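PDB 4WUI: N-(5'-phosphoribosyl)anthranilate isomerase from Jonesia denitrificans, which probably catalyses the isomerisation of N-(5-phospho-beta-D-ribosyl)anthranilate to 1-(2-carboxyphenylamino)-1-deoxy-D-ribulose 5-phosphate, the third step from chorismate to tryptophan. Local coordinates for residues V62-I67 / H85-D90; V103-S108 / V117-E122; H136-A141 / I167-P172; R151-G156 / G174-S179. One frame throughout, in Å; residues are numbered along the deposited sequence.

Interaction 1. Residues V62-I67 / H85-D90; sequences VATTPI and HGQYSD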
loop_
_atom_site.group_PDB
_atom_site.type_symbol
_atom_site.label_atom_id
_atom_site.label_comp_id
_atom_site.label_asym_id
_atom_site.label_seq_id
_atom_site.Cartn_x
_atom_site.Cartn_y
_atom_site.Cartn_z
ATOM N N VAL A 62 -0.794 -9.514 3.243
ATOM C CA VAL A 62 -0.548 -10.525 4.254
ATOM C C VAL A 62 0.773 -10.279 4.970
ATOM O O VAL A 62 1.664 -9.581 4.476
ATOM C CB VAL A 62 -0.565 -11.955 3.651
ATOM C CG1 VAL A 62 -1.959 -12.313 3.185
ATOM C CG2 VAL A 62 0.434 -12.069 2.492
ATOM N N ALA A 63 0.899 -10.881 6.141
ATOM C CA ALA A 63 2.067 -10.703 6.996
ATOM C C ALA A 63 2.593 -12.005 7.591
ATOM O O ALA A 63 3.799 -12.229 7.610
ATOM C CB ALA A 63 1.752 -9.714 8.120
ATOM N N THR A 64 1.693 -12.852 8.103
ATOM C CA THR A 64 2.044 -14.027 8.888
ATOM C C THR A 64 1.439 -15.302 8.303
ATOM O O THR A 64 1.549 -16.370 8.886
ATOM C CB THR A 64 1.585 -13.842 10.374
ATOM O OG1 THR A 64 0.211 -13.480 10.408
ATOM C CG2 THR A 64 2.432 -12.774 11.053
ATOM N N THR A 65 0.770 -15.202 7.170
ATOM C CA THR A 65 0.106 -16.329 6.526
ATOM C C THR A 65 1.157 -17.152 5.761
ATOM O O THR A 65 1.879 -16.610 4.945
ATOM C CB THR A 65 -0.978 -15.819 5.570
ATOM O OG1 THR A 65 -1.929 -15.003 6.277
ATOM C CG2 THR A 65 -1.681 -16.956 4.861
ATOM N N PRO A 66 1.248 -18.474 5.992
ATOM C CA PRO A 66 2.190 -19.288 5.207
ATOM C C PRO A 66 2.008 -19.016 3.722
ATOM O O PRO A 66 0.878 -18.913 3.248
ATOM C CB PRO A 66 1.799 -20.720 5.560
ATOM C CG PRO A 66 1.226 -20.607 6.958
ATOM C CD PRO A 66 0.511 -19.282 6.988
ATOM N N ILE A 67 3.108 -18.908 2.982
ATOM C CA ILE A 67 3.028 -18.402 1.629
ATOM C C ILE A 67 2.118 -19.211 0.718
ATOM O O ILE A 67 1.412 -18.624 -0.094
ATOM C CB ILE A 67 4.458 -18.197 1.022
ATOM C CG1 ILE A 67 4.412 -17.356 -0.262
ATOM C CG2 ILE A 67 5.165 -19.514 0.788
ATOM C CD1 ILE A 67 3.915 -15.945 -0.045
ATOM N N HIS A 85 4.227 -8.576 3.370
ATOM C CA HIS A 85 4.934 -7.742 4.320
ATOM C C HIS A 85 6.377 -8.229 4.530
ATOM O O HIS A 85 6.798 -9.279 4.026
ATOM C CB HIS A 85 4.183 -7.743 5.626
ATOM C CG HIS A 85 4.389 -6.518 6.457
ATOM N ND1 HIS A 85 4.943 -6.550 7.723
ATOM C CD2 HIS A 85 4.051 -5.224 6.230
ATOM C CE1 HIS A 85 4.954 -5.329 8.232
ATOM N NE2 HIS A 85 4.423 -4.504 7.342
ATOM N N GLY A 86 7.147 -7.465 5.288
ATOM C CA GLY A 86 8.577 -7.693 5.389
ATOM C C GLY A 86 9.009 -8.949 6.133
ATOM O O GLY A 86 10.185 -9.339 6.033
ATOM N N GLN A 87 8.090 -9.606 6.831
ATOM C CA GLN A 87 8.404 -10.872 7.486
ATOM C C GLN A 87 8.744 -11.963 6.495
ATOM O O GLN A 87 9.412 -12.913 6.848
ATOM C CB GLN A 87 7.241 -11.382 8.401
ATOM C CG GLN A 87 6.900 -10.559 9.630
ATOM C CD GLN A 87 5.796 -9.571 9.355
ATOM O OE1 GLN A 87 5.734 -8.982 8.267
ATOM N NE2 GLN A 87 4.907 -9.382 10.334
ATOM N N TYR A 88 8.197 -11.873 5.293
ATOM C CA TYR A 88 8.403 -12.941 4.343
ATOM C C TYR A 88 9.857 -12.983 3.889
ATOM O O TYR A 88 10.497 -11.954 3.620
ATOM C CB TYR A 88 7.465 -12.770 3.142
ATOM C CG TYR A 88 6.039 -13.098 3.499
ATOM C CD1 TYR A 88 5.608 -14.425 3.498
ATOM C CD2 TYR A 88 5.136 -12.113 3.867
ATOM C CE1 TYR A 88 4.307 -14.772 3.868
ATOM C CE2 TYR A 88 3.841 -12.446 4.231
ATOM C CZ TYR A 88 3.430 -13.758 4.222
ATOM O OH TYR A 88 2.127 -14.031 4.612
ATOM N N SER A 89 10.369 -14.195 3.737
ATOM C CA SER A 89 11.721 -14.353 3.231
ATOM C C SER A 89 11.805 -13.982 1.748
ATOM O O SER A 89 10.820 -14.001 1.001
ATOM C CB SER A 89 12.177 -15.794 3.389
ATOM O OG SER A 89 11.402 -16.617 2.531
ATOM N N ASP A 90 13.022 -13.723 1.295
ATOM C CA ASP A 90 13.236 -13.515 -0.132
ATOM C C ASP A 90 12.754 -14.719 -0.935
ATOM O O ASP A 90 12.182 -14.569 -2.031
ATOM C CB ASP A 90 14.725 -13.343 -0.445
ATOM C CG ASP A 90 15.371 -12.144 0.244
ATOM O OD1 ASP A 90 14.670 -11.207 0.668
ATOM O OD2 ASP A 90 16.631 -12.131 0.317
#
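The phenol ring of Tyr88 has the carbonyl oxygens of Val62 and Thr65 at its edge, near the ring plane, while Ala63 O and Ile67 CD1 approach it obliquely. With CG anti to its own carbonyl carbon (chi1 -73°), the ring is carried into the bend made by residues 62-67. The hydroxyl OH of Tyr88 gives its proton to Thr65 O at 2.6 Å; the donor lies in the carbonyl plane, on a lone pair, with a C=O...donor angle of 126°. Val62 crosses the ring at about a right angle, its CG2 3.8 Å from Tyr88 CE2, and Ile67 CD1 stands 4.1 Å from Tyr88 CE1. The imidazole of His85 is oblique to Ala63 CB and has the amide of Gln87 at its edge: His85 ND1 donates to Gln87 OE1 at 2.6 Å, only 2° out of the ring plane. This internal bond ties the imidazole to the Gln87 amide, whose NE2 is 3.9 Å from Ala63 CB. Between the backbones, His85 N donates to Val62 O at 3.0 Å. The type I turn from His85 to Tyr88, closed by Tyr88 N to His85 O, brings the tyrosine round to face the other loop. Both loops follow barrel strands, 57-62 and 81-84, and lead into helices 67-77 and 90-99; Thr65 OG1 hydrogen-bonds one bound citrate and Asp90 N another, and Ile67 also packs on Leu84, Tyr95 and Ala96.

Interaction 2. Residues V103-S108 / V117-E122; sequences VWRATS and VGAYGE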
loop_
_atom_site.group_PDB
_atom_site.type_symbol
_atom_site.label_atom_id
_atom_site.label_comp_id
_atom_site.label_asym_id
_atom_site.label_seq_id
_atom_site.Cartn_x
_atom_site.Cartn_y
_atom_site.Cartn_z
ATOM N N VAL A 103 2.927 -9.681 -7.695
ATOM C CA VAL A 103 3.403 -9.788 -6.315
ATOM C C VAL A 103 4.170 -8.537 -5.947
ATOM O O VAL A 103 5.040 -8.092 -6.707
ATOM C CB VAL A 103 4.240 -11.060 -6.098
ATOM C CG1 VAL A 103 4.836 -11.104 -4.697
ATOM C CG2 VAL A 103 3.389 -12.306 -6.399
ATOM N N TRP A 104 3.836 -7.955 -4.803
ATOM C CA TRP A 104 4.522 -6.786 -4.265
ATOM C C TRP A 104 5.298 -7.205 -3.019
ATOM O O TRP A 104 4.798 -7.959 -2.198
ATOM C CB TRP A 104 3.553 -5.662 -3.948
ATOM C CG TRP A 104 2.847 -5.078 -5.125
ATOM C CD1 TRP A 104 2.992 -5.391 -6.432
ATOM C CD2 TRP A 104 1.906 -4.018 -5.073
ATOM N NE1 TRP A 104 2.185 -4.612 -7.204
ATOM C CE2 TRP A 104 1.509 -3.744 -6.396
ATOM C CE3 TRP A 104 1.339 -3.297 -4.026
ATOM C CZ2 TRP A 104 0.543 -2.786 -6.699
ATOM C CZ3 TRP A 104 0.400 -2.334 -4.341
ATOM C CH2 TRP A 104 -0.002 -2.099 -5.649
ATOM N N ARG A 105 6.523 -6.703 -2.925
ATOM C CA ARG A 105 7.449 -6.918 -1.830
ATOM C C ARG A 105 7.394 -5.638 -0.958
ATOM O O ARG A 105 7.669 -4.564 -1.421
ATOM C CB ARG A 105 8.895 -7.235 -2.393
ATOM C CG ARG A 105 9.974 -7.436 -1.338
ATOM C CD ARG A 105 11.232 -8.074 -1.856
ATOM N NE ARG A 105 11.970 -7.268 -2.814
ATOM C CZ ARG A 105 13.009 -6.488 -2.542
ATOM N NH1 ARG A 105 13.412 -6.279 -1.314
ATOM N NH2 ARG A 105 13.586 -5.843 -3.532
ATOM N N ALA A 106 6.968 -5.712 0.287
ATOM C CA ALA A 106 7.044 -4.600 1.206
ATOM C C ALA A 106 8.247 -4.763 2.143
ATOM O O ALA A 106 8.592 -5.883 2.533
ATOM C CB ALA A 106 5.743 -4.468 2.025
ATOM N N THR A 107 8.890 -3.644 2.493
ATOM C CA THR A 107 10.002 -3.641 3.428
ATOM C C THR A 107 10.114 -2.290 4.095
ATOM O O THR A 107 9.378 -1.361 3.802
ATOM C CB THR A 107 11.331 -3.962 2.725
ATOM O OG1 THR A 107 12.357 -4.197 3.700
ATOM C CG2 THR A 107 11.753 -2.864 1.761
ATOM N N SER A 108 11.047 -2.159 5.011
ATOM C CA SER A 108 11.202 -0.866 5.636
ATOM C C SER A 108 12.638 -0.500 5.652
ATOM O O SER A 108 13.495 -1.347 5.547
ATOM C CB SER A 108 10.661 -0.910 7.028
ATOM O OG SER A 108 11.436 -1.830 7.733
ATOM N N VAL A 117 14.165 -3.022 -7.366
ATOM C CA VAL A 117 12.848 -3.566 -7.660
ATOM C C VAL A 117 12.979 -4.735 -8.632
ATOM O O VAL A 117 13.613 -4.636 -9.679
ATOM C CB VAL A 117 11.869 -2.514 -8.222
ATOM C CG1 VAL A 117 10.494 -3.106 -8.387
ATOM C CG2 VAL A 117 11.795 -1.290 -7.308
ATOM N N GLY A 118 12.321 -5.826 -8.298
ATOM C CA GLY A 118 12.303 -7.024 -9.106
ATOM C C GLY A 118 13.412 -8.006 -8.766
ATOM O O GLY A 118 13.496 -9.050 -9.414
ATOM N N ALA A 119 14.215 -7.736 -7.752
ATOM C CA ALA A 119 15.289 -8.624 -7.352
ATOM C C ALA A 119 14.830 -10.034 -7.046
ATOM O O ALA A 119 15.586 -10.968 -7.259
ATOM C CB ALA A 119 15.989 -8.057 -6.150
ATOM N N TYR A 120 13.612 -10.193 -6.524
ATOM C CA TYR A 120 13.071 -11.501 -6.164
ATOM C C TYR A 120 11.776 -11.809 -6.900
ATOM O O TYR A 120 10.990 -12.632 -6.439
ATOM C CB TYR A 120 12.912 -11.615 -4.628
ATOM C CG TYR A 120 14.193 -11.263 -3.949
ATOM C CD1 TYR A 120 15.338 -12.033 -4.138
ATOM C CD2 TYR A 120 14.316 -10.127 -3.175
ATOM C CE1 TYR A 120 16.551 -11.676 -3.575
ATOM C CE2 TYR A 120 15.525 -9.783 -2.596
ATOM C CZ TYR A 120 16.637 -10.552 -2.816
ATOM O OH TYR A 120 17.852 -10.175 -2.253
ATOM N N GLY A 121 11.577 -11.190 -8.064
ATOM C CA GLY A 121 10.424 -11.436 -8.906
ATOM C C GLY A 121 9.238 -10.506 -8.700
ATOM O O GLY A 121 8.262 -10.583 -9.436
ATOM N N GLU A 122 9.309 -9.628 -7.716
ATOM C CA GLU A 122 8.191 -8.726 -7.456
ATOM C C GLU A 122 8.039 -7.697 -8.578
ATOM O O GLU A 122 8.994 -7.273 -9.226
ATOM C CB GLU A 122 8.369 -8.041 -6.125
ATOM C CG GLU A 122 9.432 -6.992 -6.072
ATOM C CD GLU A 122 10.855 -7.486 -5.860
ATOM O OE1 GLU A 122 11.158 -8.701 -5.851
ATOM O OE2 GLU A 122 11.729 -6.591 -5.692
HETATM O O HOH W 1 5.277 -10.088 -9.590
#
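Arg105 of barrel strand 103-108 meets Glu122 in the loop that leads to the next strand of the TIM barrel, 124-128, in a buried salt bridge. The guanidinium grips side-on, with both donors converging on one oxygen: Arg105 NE reaches Glu122 OE2 at 3.0 Å and Arg105 NH2 reaches the same Glu122 OE2 at 2.9 Å. That oxygen lies near the guanidinium plane, yet both nitrogens come from one face of the carboxylate, whose plane is turned 80° from theirs. The glutamate folds back over its own loop, bent at chi2 (-82°), which lets Glu122 OE1 accept from Tyr120 N at 2.9 Å while OE2 takes a weak bond from Gly118 N. A glutamine in its place would probably weaken the hold on Arg105, leaving the buried guanidinium without its countercharge. The ring edge of Tyr120, at CD2, stands over one face of the guanidinium, off-centre and 3.7 Å from Arg105 NE, with the two planes 79° apart. Its hydroxyl turns to Asn114, whose backbone O also receives Arg105 NH1. Packing is close around the salt bridge, where Glu122 CG lies 3.7 Å from Arg105 CB, and Val103 O still touches Glu122 CA at 3.3 Å. Looser is the link beside it, where a single water accepts from Val103 N and donates to O of the exposed Gly121, each at 3.0 Å.

Interaction 3. Residues H136-A141 / I167-P172; sequences HTWDFA and ITTTSP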
loop_
_atom_site.group_PDB
_atom_site.type_symbol
_atom_site.label_atom_id
_atom_site.label_comp_id
_atom_site.label_asym_id
_atom_site.label_seq_id
_atom_site.Cartn_x
_atom_site.Cartn_y
_atom_site.Cartn_z
ATOM N N HIS A 136 8.382 18.596 11.718
ATOM C CA HIS A 136 7.460 19.576 11.132
ATOM C C HIS A 136 7.422 19.465 9.618
ATOM O O HIS A 136 6.395 19.757 8.980
ATOM C CB HIS A 136 7.882 21.001 11.513
ATOM C CG HIS A 136 7.529 21.387 12.911
ATOM N ND1 HIS A 136 6.784 20.580 13.746
ATOM C CD2 HIS A 136 7.801 22.510 13.614
ATOM C CE1 HIS A 136 6.630 21.181 14.912
ATOM N NE2 HIS A 136 7.237 22.355 14.857
ATOM N N THR A 137 8.559 19.085 9.029
ATOM C CA THR A 137 8.642 18.908 7.595
ATOM C C THR A 137 9.215 17.523 7.271
ATOM O O THR A 137 9.920 16.935 8.093
ATOM C CB THR A 137 9.476 20.051 6.916
ATOM O OG1 THR A 137 10.839 20.006 7.361
ATOM C CG2 THR A 137 8.890 21.438 7.231
ATOM N N TRP A 138 8.909 17.025 6.075
ATOM C CA TRP A 138 9.232 15.665 5.665
ATOM C C TRP A 138 10.745 15.487 5.546
ATOM O O TRP A 138 11.404 16.276 4.858
ATOM C CB TRP A 138 8.569 15.375 4.328
ATOM C CG TRP A 138 8.847 14.022 3.795
ATOM C CD1 TRP A 138 9.725 13.711 2.767
ATOM C CD2 TRP A 138 8.285 12.785 4.225
ATOM N NE1 TRP A 138 9.722 12.365 2.547
ATOM C CE2 TRP A 138 8.839 11.766 3.417
ATOM C CE3 TRP A 138 7.336 12.432 5.195
ATOM C CZ2 TRP A 138 8.483 10.417 3.579
ATOM C CZ3 TRP A 138 6.972 11.099 5.337
ATOM C CH2 TRP A 138 7.551 10.116 4.543
ATOM N N ASP A 139 11.299 14.439 6.162
ATOM C CA ASP A 139 12.737 14.245 6.171
ATOM C C ASP A 139 13.162 13.543 4.891
ATOM O O ASP A 139 13.390 12.325 4.879
ATOM C CB ASP A 139 13.194 13.475 7.396
ATOM C CG ASP A 139 14.703 13.405 7.485
ATOM O OD1 ASP A 139 15.416 13.987 6.628
ATOM O OD2 ASP A 139 15.164 12.779 8.439
ATOM N N PHE A 140 13.289 14.303 3.812
ATOM C CA PHE A 140 13.605 13.695 2.531
ATOM C C PHE A 140 15.006 13.095 2.515
ATOM O O PHE A 140 15.296 12.240 1.662
ATOM C CB PHE A 140 13.340 14.604 1.338
ATOM C CG PHE A 140 14.136 15.895 1.284
ATOM C CD1 PHE A 140 15.378 15.939 0.632
ATOM C CD2 PHE A 140 13.591 17.081 1.760
ATOM C CE1 PHE A 140 16.039 17.152 0.494
ATOM C CE2 PHE A 140 14.257 18.294 1.613
ATOM C CZ PHE A 140 15.491 18.326 0.985
ATOM N N ALA A 141 15.870 13.465 3.458
ATOM C CA ALA A 141 17.178 12.856 3.561
ATOM C C ALA A 141 17.117 11.386 3.888
ATOM O O ALA A 141 18.074 10.653 3.615
ATOM C CB ALA A 141 18.024 13.550 4.568
ATOM N N ILE A 167 5.678 14.092 -1.341
ATOM C CA ILE A 167 5.725 13.869 -2.791
ATOM C C ILE A 167 6.616 14.897 -3.467
ATOM O O ILE A 167 7.363 14.573 -4.370
ATOM C CB ILE A 167 4.308 13.867 -3.394
ATOM C CG1 ILE A 167 3.586 12.564 -2.956
ATOM C CG2 ILE A 167 4.345 13.985 -4.934
ATOM C CD1 ILE A 167 2.132 12.543 -3.349
ATOM N N THR A 168 6.517 16.152 -3.055
ATOM C CA THR A 168 7.320 17.202 -3.690
ATOM C C THR A 168 8.810 16.938 -3.530
ATOM O O THR A 168 9.596 17.093 -4.466
ATOM C CB THR A 168 6.942 18.576 -3.095
ATOM O OG1 THR A 168 5.580 18.891 -3.397
ATOM C CG2 THR A 168 7.801 19.683 -3.658
ATOM N N THR A 169 9.201 16.539 -2.325
ATOM C CA THR A 169 10.613 16.405 -1.984
ATOM C C THR A 169 11.213 15.064 -2.378
ATOM O O THR A 169 12.383 15.015 -2.727
ATOM C CB THR A 169 10.902 16.705 -0.509
ATOM O OG1 THR A 169 10.238 15.746 0.327
ATOM C CG2 THR A 169 10.498 18.131 -0.136
ATOM N N THR A 170 10.426 13.992 -2.311
ATOM C CA THR A 170 10.912 12.652 -2.552
ATOM C C THR A 170 10.541 12.103 -3.953
ATOM O O THR A 170 11.185 11.180 -4.435
ATOM C CB THR A 170 10.448 11.701 -1.399
ATOM O OG1 THR A 170 11.149 12.080 -0.201
ATOM C CG2 THR A 170 10.766 10.276 -1.624
ATOM N N SER A 171 9.532 12.687 -4.590
ATOM C CA SER A 171 9.135 12.297 -5.956
ATOM C C SER A 171 9.031 10.771 -6.117
ATOM O O SER A 171 9.617 10.190 -7.003
ATOM C CB SER A 171 10.110 12.898 -6.991
ATOM O OG SER A 171 10.187 14.304 -6.882
ATOM N N PRO A 172 8.237 10.113 -5.264
ATOM C CA PRO A 172 8.117 8.661 -5.377
ATOM C C PRO A 172 7.300 8.255 -6.595
ATOM O O PRO A 172 6.473 9.022 -7.078
ATOM C CB PRO A 172 7.371 8.272 -4.102
ATOM C CG PRO A 172 6.460 9.459 -3.888
ATOM C CD PRO A 172 7.312 10.675 -4.284
HETATM O O HOH W 2 14.156 11.780 -0.861
#
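Trp138 NE1 donates to Thr170 OG1 at 3.1 Å, the one direct hydrogen bond between residues 136-141 and 167-172. The hydroxyl lies at the edge of the indole, 14° out of its plane, and the N-H...O angle of 143° shows a moderately bent bond. Beside it, Trp138 CD1 comes to 3.2 Å from Thr169 OG1, so the five-membered part of the indole lies against two successive threonines. Phe140 brings CD2 to 3.5 Å from Thr169 CB, the two side chains crossing at about a right angle, while Phe140 CB sits 3.5 Å from Thr169 OG1.

In the next shell, a water donates to Phe140 O at 2.8 Å and lies 3.1 Å from Thr170 OG1, giving that hydroxyl a second polar neighbour. Thr169 OG1 bonds to Asp165 O one helical turn back, an orientation reached with OG1 between the backbone N and carbonyl carbon (chi1 64°). Asp165 also takes Trp138 N on its carboxylate, and thus holds the loop at the root of the indole. A leucine at Trp138 would probably leave Thr170 OG1 without its N-H donor and open a gap beside Leu154, Leu158 and Ala166, on which the indole packs.

Farther out, Thr170 rests on Trp152 of the adjoining strand, and Arg147 NH1 binds Thr170 O where the helix ends. The contact joins the segment between strands 124-128 and 152-155 to the following helix, packing of the outer layer of a TIM barrel.

Interaction 4. Residues R151-G156 / G174-S179; sequences RWLLAG and GVDVSS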
loop_
_atom_site.group_PDB
_atom_site.type_symbol
_atom_site.label_atom_id
_atom_site.label_comp_id
_atom_site.label_asym_id
_atom_site.label_seq_id
_atom_site.Cartn_x
_atom_site.Cartn_y
_atom_site.Cartn_z
ATOM N N ARG A 151 9.655 0.505 -10.021
ATOM C CA ARG A 151 8.294 0.786 -9.564
ATOM C C ARG A 151 8.216 0.572 -8.055
ATOM O O ARG A 151 8.482 -0.519 -7.565
ATOM C CB ARG A 151 7.314 -0.143 -10.294
ATOM C CG ARG A 151 7.381 0.008 -11.824
ATOM C CD ARG A 151 6.397 -0.863 -12.607
ATOM N NE ARG A 151 6.717 -2.273 -12.479
ATOM C CZ ARG A 151 6.438 -3.193 -13.386
ATOM N NH1 ARG A 151 5.784 -2.897 -14.493
ATOM N NH2 ARG A 151 6.850 -4.422 -13.162
ATOM N N TRP A 152 7.868 1.626 -7.325
ATOM C CA TRP A 152 7.841 1.550 -5.871
ATOM C C TRP A 152 6.789 2.460 -5.295
ATOM O O TRP A 152 6.400 3.454 -5.902
ATOM C CB TRP A 152 9.223 1.878 -5.259
ATOM C CG TRP A 152 9.681 3.298 -5.355
ATOM C CD1 TRP A 152 10.093 3.977 -6.452
ATOM C CD2 TRP A 152 9.815 4.209 -4.251
ATOM N NE1 TRP A 152 10.448 5.253 -6.127
ATOM C CE2 TRP A 152 10.314 5.413 -4.771
ATOM C CE3 TRP A 152 9.584 4.112 -2.863
ATOM C CZ2 TRP A 152 10.656 6.488 -3.962
ATOM C CZ3 TRP A 152 9.899 5.176 -2.074
ATOM C CH2 TRP A 152 10.414 6.357 -2.614
ATOM N N LEU A 153 6.338 2.115 -4.092
ATOM C CA LEU A 153 5.458 2.988 -3.302
ATOM C C LEU A 153 6.160 3.411 -2.046
ATOM O O LEU A 153 6.755 2.589 -1.345
ATOM C CB LEU A 153 4.138 2.303 -2.916
ATOM C CG LEU A 153 3.294 1.743 -4.060
ATOM C CD1 LEU A 153 2.036 1.070 -3.508
ATOM C CD2 LEU A 153 2.942 2.783 -5.104
ATOM N N LEU A 154 6.054 4.697 -1.737
ATOM C CA LEU A 154 6.497 5.247 -0.474
ATOM C C LEU A 154 5.379 5.114 0.550
ATOM O O LEU A 154 4.249 5.505 0.303
ATOM C CB LEU A 154 6.810 6.738 -0.666
ATOM C CG LEU A 154 7.174 7.535 0.572
ATOM C CD1 LEU A 154 8.488 7.078 1.172
ATOM C CD2 LEU A 154 7.190 9.045 0.268
ATOM N N ALA A 155 5.736 4.630 1.727
ATOM C CA ALA A 155 4.882 4.655 2.896
ATOM C C ALA A 155 5.673 5.216 4.056
ATOM O O ALA A 155 6.914 5.219 4.045
ATOM C CB ALA A 155 4.373 3.275 3.226
ATOM N N GLY A 156 4.991 5.689 5.081
ATOM C CA GLY A 156 5.648 6.039 6.328
ATOM C C GLY A 156 4.851 7.070 7.078
ATOM O O GLY A 156 5.274 8.227 7.217
ATOM N N GLY A 174 4.885 6.179 -6.434
ATOM C CA GLY A 174 3.549 6.217 -5.890
ATOM C C GLY A 174 3.627 6.263 -4.372
ATOM O O GLY A 174 4.726 6.254 -3.791
ATOM N N VAL A 175 2.453 6.305 -3.736
ATOM C CA VAL A 175 2.358 6.374 -2.274
ATOM C C VAL A 175 1.328 5.362 -1.777
ATOM O O VAL A 175 0.390 4.989 -2.499
ATOM C CB VAL A 175 1.980 7.801 -1.779
ATOM C CG1 VAL A 175 3.101 8.779 -2.071
ATOM C CG2 VAL A 175 0.659 8.269 -2.387
ATOM N N ASP A 176 1.517 4.957 -0.532
ATOM C CA ASP A 176 0.620 4.059 0.191
ATOM C C ASP A 176 0.257 4.731 1.503
ATOM O O ASP A 176 1.140 5.233 2.201
ATOM C CB ASP A 176 1.364 2.742 0.462
ATOM C CG ASP A 176 0.470 1.622 0.975
ATOM O OD1 ASP A 176 -0.351 1.127 0.190
ATOM O OD2 ASP A 176 0.605 1.205 2.133
ATOM N N VAL A 177 -1.030 4.706 1.850
ATOM C CA VAL A 177 -1.524 5.360 3.067
ATOM C C VAL A 177 -2.512 4.436 3.751
ATOM O O VAL A 177 -3.287 3.754 3.111
ATOM C CB VAL A 177 -2.178 6.740 2.716
ATOM C CG1 VAL A 177 -3.382 6.614 1.829
ATOM C CG2 VAL A 177 -2.492 7.583 3.953
ATOM N N SER A 178 -2.512 4.471 5.085
ATOM C CA SER A 178 -3.429 3.674 5.885
ATOM C C SER A 178 -3.820 4.442 7.152
ATOM O O SER A 178 -4.908 5.010 7.208
ATOM C CB SER A 178 -2.866 2.303 6.207
ATOM O OG SER A 178 -3.836 1.609 6.997
ATOM N N SER A 179 -2.956 4.466 8.156
ATOM C CA SER A 179 -3.337 5.093 9.413
ATOM C C SER A 179 -3.685 6.566 9.251
ATOM O O SER A 179 -4.535 7.091 9.963
ATOM C CB SER A 179 -2.249 4.889 10.455
ATOM O OG SER A 179 -1.038 5.472 10.083
HETATM O O HOH W 3 2.069 5.861 4.793
#
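Strands 152-155 and 174-177 are parallel neighbours in the TIM barrel, linked through helix 163-170 as a beta-alpha-beta unit, and Leu154 pairs with Val175 across them. Leu154 uses both its backbone polar atoms: its N donates to Gly174 O at 2.9 Å, nearly straight at 171°, and its O accepts from Asp176 N, also at 2.9 Å. Those oxygens are further approached by CA-H groups, Leu153 CA on Gly174 O and Val175 CA on Leu154 O. The alternate residues Leu153 and Ala155 turn their backbone bonds to Leu125 and Leu127 of strand 124-128 and to Ala129 just after it, so strand 152-155 is paired along both edges. The strand directions differ by 43°, in line with the twist of a barrel; beyond the last paired residues a water accepts from Gly156 N at 2.9 Å and lies 2.8 Å from Asp176 O. The carboxylate of Asp176 finds its strongest partner in Lys7 of strand 5-8, a salt bridge at OD1, and lies close to a bound citrate. With CG anti to the backbone N (chi1 -169°), the part of this side chain nearest the other strand is CB, 4.1 Å from Ala155 CB. Gly174 has no side chain where Leu153 needs space; a beta carbon there would clash with the leucine, whose CD2 rests 3.6 Å from Gly174 CA.

How the interactions relate
All four contacts belong to one eight-stranded parallel barrel. Interactions 2 and 4 reach the same sheet, and Trp104 CZ3 meets Leu153 CD1 at 3.9 Å although the centres of the two interactions lie about 14 Å apart. Interaction 3 packs outside interaction 4, with Pro172 CB 3.8 Å from Leu154 CB. Interaction 1 adjoins interaction 2 where His85 CA lies 4.1 Å from Ala106 CB. In TIM barrels the active site lies at the C-terminal ends of the strands, where the loops of interaction 1 and the end of interaction 4 are found. Citrate, probably from the crystallisation liquor, sits near Asp176, consistent with a pocket, and a citrate also lies beside Thr65.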